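Local atomic coordinates of MxaA (Stigmatella aurantiaca, PDB entry 4W4T), a protein that probably uses NADPH, through its C-terminal reductase domain, to release the thioester-bound myxalamid chain of a PKS-NRPS assembly line as a primary alcohol. Residues 38-51 with 171-184. Numbering follows the deposited sequence.
Sequences LDAEIALGKALPPV and REILRLATRTRIKP. With ACT (acetate ion), chain C.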
loop_
_atom_site.group_PDB
_atom_site.type_symbol
_atom_site.label_atom_id
_atom_site.label_comp_id
_atom_site.label_asym_id
_atom_site.label_seq_id
_atom_site.Cartn_x
_atom_site.Cartn_y
_atom_site.Cartn_z
ATOM N N LEU A 38 -1.510 -19.580 -26.644
ATOM C CA LEU A 38 -0.380 -20.456 -26.353
ATOM C C LEU A 38 0.506 -20.648 -27.591
ATOM O O LEU A 38 0.010 -21.053 -28.647
ATOM C CB LEU A 38 -0.877 -21.811 -25.848
ATOM C CG LEU A 38 0.182 -22.794 -25.348
ATOM C CD1 LEU A 38 0.970 -22.198 -24.193
ATOM C CD2 LEU A 38 -0.468 -24.096 -24.935
ATOM N N ASP A 39 1.798 -20.352 -27.443
ATOM C CA ASP A 39 2.778 -20.492 -28.526
ATOM C C ASP A 39 2.588 -21.808 -29.262
ATOM O O ASP A 39 2.392 -22.852 -28.635
ATOM C CB ASP A 39 4.196 -20.423 -27.984
ATOM C CG ASP A 39 4.518 -19.088 -27.368
ATOM O OD1 ASP A 39 3.852 -18.085 -27.716
ATOM O OD2 ASP A 39 5.440 -19.035 -26.529
ATOM N N ALA A 40 2.652 -21.749 -30.588
ATOM C CA ALA A 40 2.343 -22.902 -31.432
ATOM C C ALA A 40 3.226 -24.108 -31.153
ATOM O O ALA A 40 2.777 -25.250 -31.292
ATOM C CB ALA A 40 2.451 -22.508 -32.906
ATOM N N GLU A 41 4.470 -23.868 -30.756
ATOM C CA GLU A 41 5.411 -24.968 -30.578
ATOM C C GLU A 41 5.170 -25.718 -29.273
ATOM O O GLU A 41 5.652 -26.838 -29.105
ATOM C CB GLU A 41 6.858 -24.475 -30.630
ATOM C CG GLU A 41 7.312 -23.644 -29.441
ATOM C CD GLU A 41 7.093 -22.152 -29.631
ATOM O OE1 GLU A 41 6.277 -21.773 -30.500
ATOM O OE2 GLU A 41 7.737 -21.357 -28.903
ATOM N N ILE A 42 4.422 -25.118 -28.350
ATOM C CA ILE A 42 4.080 -25.828 -27.126
ATOM C C ILE A 42 2.932 -26.775 -27.446
ATOM O O ILE A 42 1.749 -26.444 -27.295
ATOM C CB ILE A 42 3.726 -24.865 -25.986
ATOM C CG1 ILE A 42 4.914 -23.932 -25.728
ATOM C CG2 ILE A 42 3.330 -25.642 -24.722
ATOM C CD1 ILE A 42 4.650 -22.850 -24.710
ATOM N N ALA A 43 3.311 -27.958 -27.925
ATOM C CA ALA A 43 2.373 -28.970 -28.389
ATOM C C ALA A 43 3.044 -30.334 -28.272
ATOM O O ALA A 43 4.223 -30.412 -27.968
ATOM C CB ALA A 43 1.947 -28.688 -29.818
ATOM N N LEU A 44 2.296 -31.406 -28.496
ATOM C CA LEU A 44 2.848 -32.737 -28.297
ATOM C C LEU A 44 4.001 -32.972 -29.280
ATOM O O LEU A 44 5.040 -33.512 -28.904
ATOM C CB LEU A 44 1.764 -33.815 -28.455
ATOM C CG LEU A 44 0.584 -33.776 -27.470
ATOM C CD1 LEU A 44 -0.250 -35.044 -27.527
ATOM C CD2 LEU A 44 1.067 -33.527 -26.052
ATOM N N GLY A 45 3.818 -32.530 -30.520
ATOM C CA GLY A 45 4.829 -32.705 -31.550
ATOM C C GLY A 45 5.318 -34.140 -31.602
ATOM O O GLY A 45 4.513 -35.065 -31.697
ATOM N N LYS A 46 6.635 -34.312 -31.491
ATOM C CA LYS A 46 7.281 -35.619 -31.537
ATOM C C LYS A 46 7.704 -36.104 -30.159
ATOM O O LYS A 46 8.437 -37.083 -30.048
ATOM C CB LYS A 46 8.516 -35.577 -32.444
ATOM C CG LYS A 46 8.246 -35.115 -33.865
ATOM C CD LYS A 46 7.417 -36.135 -34.634
ATOM C CE LYS A 46 6.213 -35.485 -35.306
ATOM N NZ LYS A 46 6.434 -34.035 -35.601
ATOM N N ALA A 47 7.258 -35.426 -29.103
ATOM C CA ALA A 47 7.689 -35.795 -27.762
ATOM C C ALA A 47 7.278 -37.230 -27.427
ATOM O O ALA A 47 6.264 -37.723 -27.922
ATOM C CB ALA A 47 7.122 -34.820 -26.727
ATOM N N LEU A 48 8.078 -37.890 -26.597
ATOM C CA LEU A 48 7.806 -39.269 -26.187
ATOM C C LEU A 48 6.557 -39.313 -25.319
ATOM O O LEU A 48 6.224 -38.320 -24.677
ATOM C CB LEU A 48 8.997 -39.851 -25.422
ATOM C CG LEU A 48 10.345 -39.855 -26.139
ATOM C CD1 LEU A 48 11.386 -40.580 -25.303
ATOM C CD2 LEU A 48 10.230 -40.464 -27.520
ATOM N N PRO A 49 5.860 -40.464 -25.297
ATOM C CA PRO A 49 4.607 -40.549 -24.535
ATOM C C PRO A 49 4.812 -40.446 -23.032
ATOM O O PRO A 49 5.909 -40.674 -22.523
ATOM C CB PRO A 49 4.046 -41.927 -24.927
ATOM C CG PRO A 49 5.225 -42.701 -25.420
ATOM C CD PRO A 49 6.132 -41.691 -26.067
ATOM N N PRO A 50 3.742 -40.096 -22.300
ATOM C CA PRO A 50 3.899 -39.942 -20.858
ATOM C C PRO A 50 4.179 -41.279 -20.209
ATOM O O PRO A 50 3.909 -42.308 -20.831
ATOM C CB PRO A 50 2.537 -39.389 -20.407
ATOM C CG PRO A 50 1.585 -39.796 -21.484
ATOM C CD PRO A 50 2.378 -39.783 -22.755
ATOM N N VAL A 51 4.723 -41.271 -19.003
ATOM C CA VAL A 51 4.887 -42.509 -18.250
ATOM C C VAL A 51 3.520 -43.159 -18.045
ATOM O O VAL A 51 2.563 -42.477 -17.688
ATOM C CB VAL A 51 5.538 -42.253 -16.884
ATOM C CG1 VAL A 51 5.654 -43.545 -16.094
ATOM C CG2 VAL A 51 6.884 -41.589 -17.051
ATOM N N ARG A 171 3.385 -20.617 -18.822
ATOM C CA ARG A 171 3.823 -20.925 -20.192
ATOM C C ARG A 171 5.087 -21.789 -20.197
ATOM O O ARG A 171 5.177 -22.775 -20.930
ATOM C CB ARG A 171 4.069 -19.631 -20.981
ATOM C CG ARG A 171 4.439 -19.882 -22.438
ATOM C CD ARG A 171 4.953 -18.617 -23.142
ATOM N NE ARG A 171 6.210 -18.123 -22.578
ATOM C CZ ARG A 171 6.759 -16.953 -22.897
ATOM N NH1 ARG A 171 6.161 -16.159 -23.777
ATOM N NH2 ARG A 171 7.904 -16.572 -22.337
ATOM N N GLU A 172 6.060 -21.439 -19.364
ATOM C CA GLU A 172 7.329 -22.169 -19.360
ATOM C C GLU A 172 7.156 -23.578 -18.789
ATOM O O GLU A 172 7.839 -24.518 -19.198
ATOM C CB GLU A 172 8.391 -21.388 -18.577
ATOM C CG GLU A 172 8.733 -20.038 -19.225
ATOM C CD GLU A 172 9.184 -20.189 -20.683
ATOM O OE1 GLU A 172 10.362 -20.554 -20.915
ATOM O OE2 GLU A 172 8.359 -19.938 -21.592
ATOM N N ILE A 173 6.243 -23.719 -17.834
ATOM C CA ILE A 173 5.894 -25.032 -17.286
ATOM C C ILE A 173 5.276 -25.883 -18.375
ATOM O O ILE A 173 5.584 -27.074 -18.503
ATOM C CB ILE A 173 4.911 -24.895 -16.078
ATOM C CG1 ILE A 173 5.669 -24.435 -14.828
ATOM C CG2 ILE A 173 4.124 -26.205 -15.822
ATOM C CD1 ILE A 173 6.697 -25.463 -14.308
ATOM N N LEU A 174 4.405 -25.279 -19.180
ATOM C CA LEU A 174 3.807 -26.011 -20.298
ATOM C C LEU A 174 4.870 -26.399 -21.319
ATOM O O LEU A 174 4.807 -27.466 -21.914
ATOM C CB LEU A 174 2.710 -25.194 -20.976
ATOM C CG LEU A 174 1.483 -24.966 -20.085
ATOM C CD1 LEU A 174 0.508 -23.973 -20.733
ATOM C CD2 LEU A 174 0.784 -26.303 -19.789
ATOM N N ARG A 175 5.841 -25.520 -21.509
ATOM C CA ARG A 175 6.982 -25.816 -22.375
ATOM C C ARG A 175 7.743 -27.059 -21.899
ATOM O O ARG A 175 8.077 -27.941 -22.682
ATOM C CB ARG A 175 7.917 -24.609 -22.418
ATOM C CG ARG A 175 8.871 -24.619 -23.571
ATOM C CD ARG A 175 9.800 -23.396 -23.557
ATOM N NE ARG A 175 9.085 -22.110 -23.548
ATOM C CZ ARG A 175 8.458 -21.590 -24.603
ATOM N NH1 ARG A 175 8.411 -22.248 -25.758
ATOM N NH2 ARG A 175 7.860 -20.418 -24.501
ATOM N N LEU A 176 8.030 -27.108 -20.609
ATOM C CA LEU A 176 8.730 -28.247 -20.024
ATOM C C LEU A 176 7.894 -29.520 -20.144
ATOM O O LEU A 176 8.412 -30.607 -20.428
ATOM C CB LEU A 176 9.071 -27.955 -18.561
ATOM C CG LEU A 176 9.762 -29.072 -17.778
ATOM C CD1 LEU A 176 11.183 -29.289 -18.293
ATOM C CD2 LEU A 176 9.760 -28.783 -16.287
ATOM N N ALA A 177 6.587 -29.383 -19.940
ATOM C CA ALA A 177 5.677 -30.524 -19.982
ATOM C C ALA A 177 5.566 -31.112 -21.390
ATOM O O ALA A 177 5.114 -32.242 -21.560
ATOM C CB ALA A 177 4.297 -30.115 -19.473
ATOM N N THR A 178 5.981 -30.349 -22.403
ATOM C CA THR A 178 5.915 -30.835 -23.772
ATOM C C THR A 178 7.300 -30.990 -24.405
ATOM O O THR A 178 7.399 -31.263 -25.594
ATOM C CB THR A 178 5.070 -29.905 -24.672
ATOM O OG1 THR A 178 5.581 -28.564 -24.593
ATOM C CG2 THR A 178 3.602 -29.926 -24.248
ATOM N N ARG A 179 8.356 -30.814 -23.614
ATOM C CA ARG A 179 9.726 -30.896 -24.127
ATOM C C ARG A 179 10.298 -32.296 -23.908
ATOM O O ARG A 179 10.305 -32.793 -22.784
ATOM C CB ARG A 179 10.622 -29.856 -23.449
ATOM C CG ARG A 179 12.085 -29.829 -23.954
ATOM C CD ARG A 179 12.181 -29.271 -25.367
ATOM N NE ARG A 179 11.552 -27.952 -25.479
ATOM C CZ ARG A 179 12.169 -26.781 -25.313
ATOM N NH1 ARG A 179 13.461 -26.706 -25.005
ATOM N NH2 ARG A 179 11.465 -25.665 -25.433
ATOM N N THR A 180 10.811 -32.891 -24.982
ATOM C CA THR A 180 11.458 -34.194 -24.918
ATOM C C THR A 180 10.430 -35.305 -24.786
ATOM O O THR A 180 10.263 -36.127 -25.688
ATOM C CB THR A 180 12.443 -34.277 -23.737
ATOM O OG1 THR A 180 13.405 -33.220 -23.838
ATOM C CG2 THR A 180 13.166 -35.616 -23.739
ATOM N N ARG A 181 9.739 -35.322 -23.653
ATOM C CA ARG A 181 8.707 -36.322 -23.396
ATOM C C ARG A 181 7.568 -35.731 -22.571
ATOM O O ARG A 181 7.784 -34.868 -21.721
ATOM C CB ARG A 181 9.294 -37.538 -22.692
ATOM C CG ARG A 181 9.965 -37.267 -21.356
ATOM C CD ARG A 181 10.579 -38.576 -20.870
ATOM N NE ARG A 181 11.161 -38.520 -19.542
ATOM C CZ ARG A 181 10.487 -38.796 -18.433
ATOM N NH1 ARG A 181 9.204 -39.118 -18.515
ATOM N NH2 ARG A 181 11.090 -38.755 -17.256
ATOM N N ILE A 182 6.363 -36.207 -22.851
ATOM C CA ILE A 182 5.141 -35.672 -22.252
ATOM C C ILE A 182 5.084 -35.859 -20.747
ATOM O O ILE A 182 5.377 -36.939 -20.226
ATOM C CB ILE A 182 3.895 -36.316 -22.889
ATOM C CG1 ILE A 182 3.876 -36.045 -24.390
ATOM C CG2 ILE A 182 2.599 -35.803 -22.217
ATOM C CD1 ILE A 182 4.146 -34.593 -24.729
ATOM N N LYS A 183 4.707 -34.788 -20.046
ATOM C CA LYS A 183 4.601 -34.810 -18.602
ATOM C C LYS A 183 3.226 -34.308 -18.164
ATOM O O LYS A 183 2.883 -33.148 -18.394
ATOM C CB LYS A 183 5.701 -33.955 -17.963
ATOM C CG LYS A 183 7.101 -34.265 -18.476
ATOM C CD LYS A 183 8.134 -33.314 -17.897
ATOM C CE LYS A 183 9.514 -33.475 -18.601
ATOM N NZ LYS A 183 9.435 -33.203 -20.068
ATOM N N PRO A 184 2.433 -35.182 -17.533
ATOM C CA PRO A 184 1.155 -34.698 -17.001
ATOM C C PRO A 184 1.351 -33.525 -16.050
ATOM O O PRO A 184 2.349 -33.434 -15.306
ATOM C CB PRO A 184 0.592 -35.919 -16.270
ATOM C CG PRO A 184 1.162 -37.080 -17.036
ATOM C CD PRO A 184 2.568 -36.642 -17.394
HETATM C C ACT C . 14.049 -22.879 -25.372
HETATM O O ACT C . 14.666 -21.771 -25.225
HETATM O OXT ACT C . 14.641 -24.006 -25.263
HETATM C CH3 ACT C . 12.584 -22.869 -25.708
HETATM O O HOH W 1 7.323 -28.604 -27.628
HETATM O O HOH W 2 6.930 -31.150 -28.285
HETATM O O HOH W 3 7.340 -39.014 -20.456
HETATM O O HOH W 4 5.142 -38.691 -17.928
#
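E172 OE2 is gripped by three N-H groups of R171 and R175, the two arginines that face D39 in residues 38-51. R175 meets it side-on through NE and NH2, both at 3.0 Å and in the guanidinium plane, while R171 NE adds a third bond. R175 NH2 also reaches D39 OD2 (3.4 Å) and NH1 reaches E41 OE2 (3.3 Å), both salt bridges with long, weak hydrogen bonds. Over one guanidinium face sits I42 CD1, 3.8 Å above the plane; the bend at chi3 (-56°) turns the group back beneath it. A leucine in place of R175 would probably leave E41 without its mate across the contact and E172 with R171 alone of the two arginines. Further along, the two segments form a single beta bridge: L48 N donates to T180 O, and I182 N to L48 O at 2.8 Å, nearly straight (178°). I182 CD1 fits between L44 CD2 (3.5 Å) and A47 CB (3.6 Å). R181 CB packs on L48, while its guanidinium forms a salt bridge with D144. The loop before the first Rossmann strand is thus held by charge to helix 159-177 and by backbone bonds and apolar packing to residues 180-182.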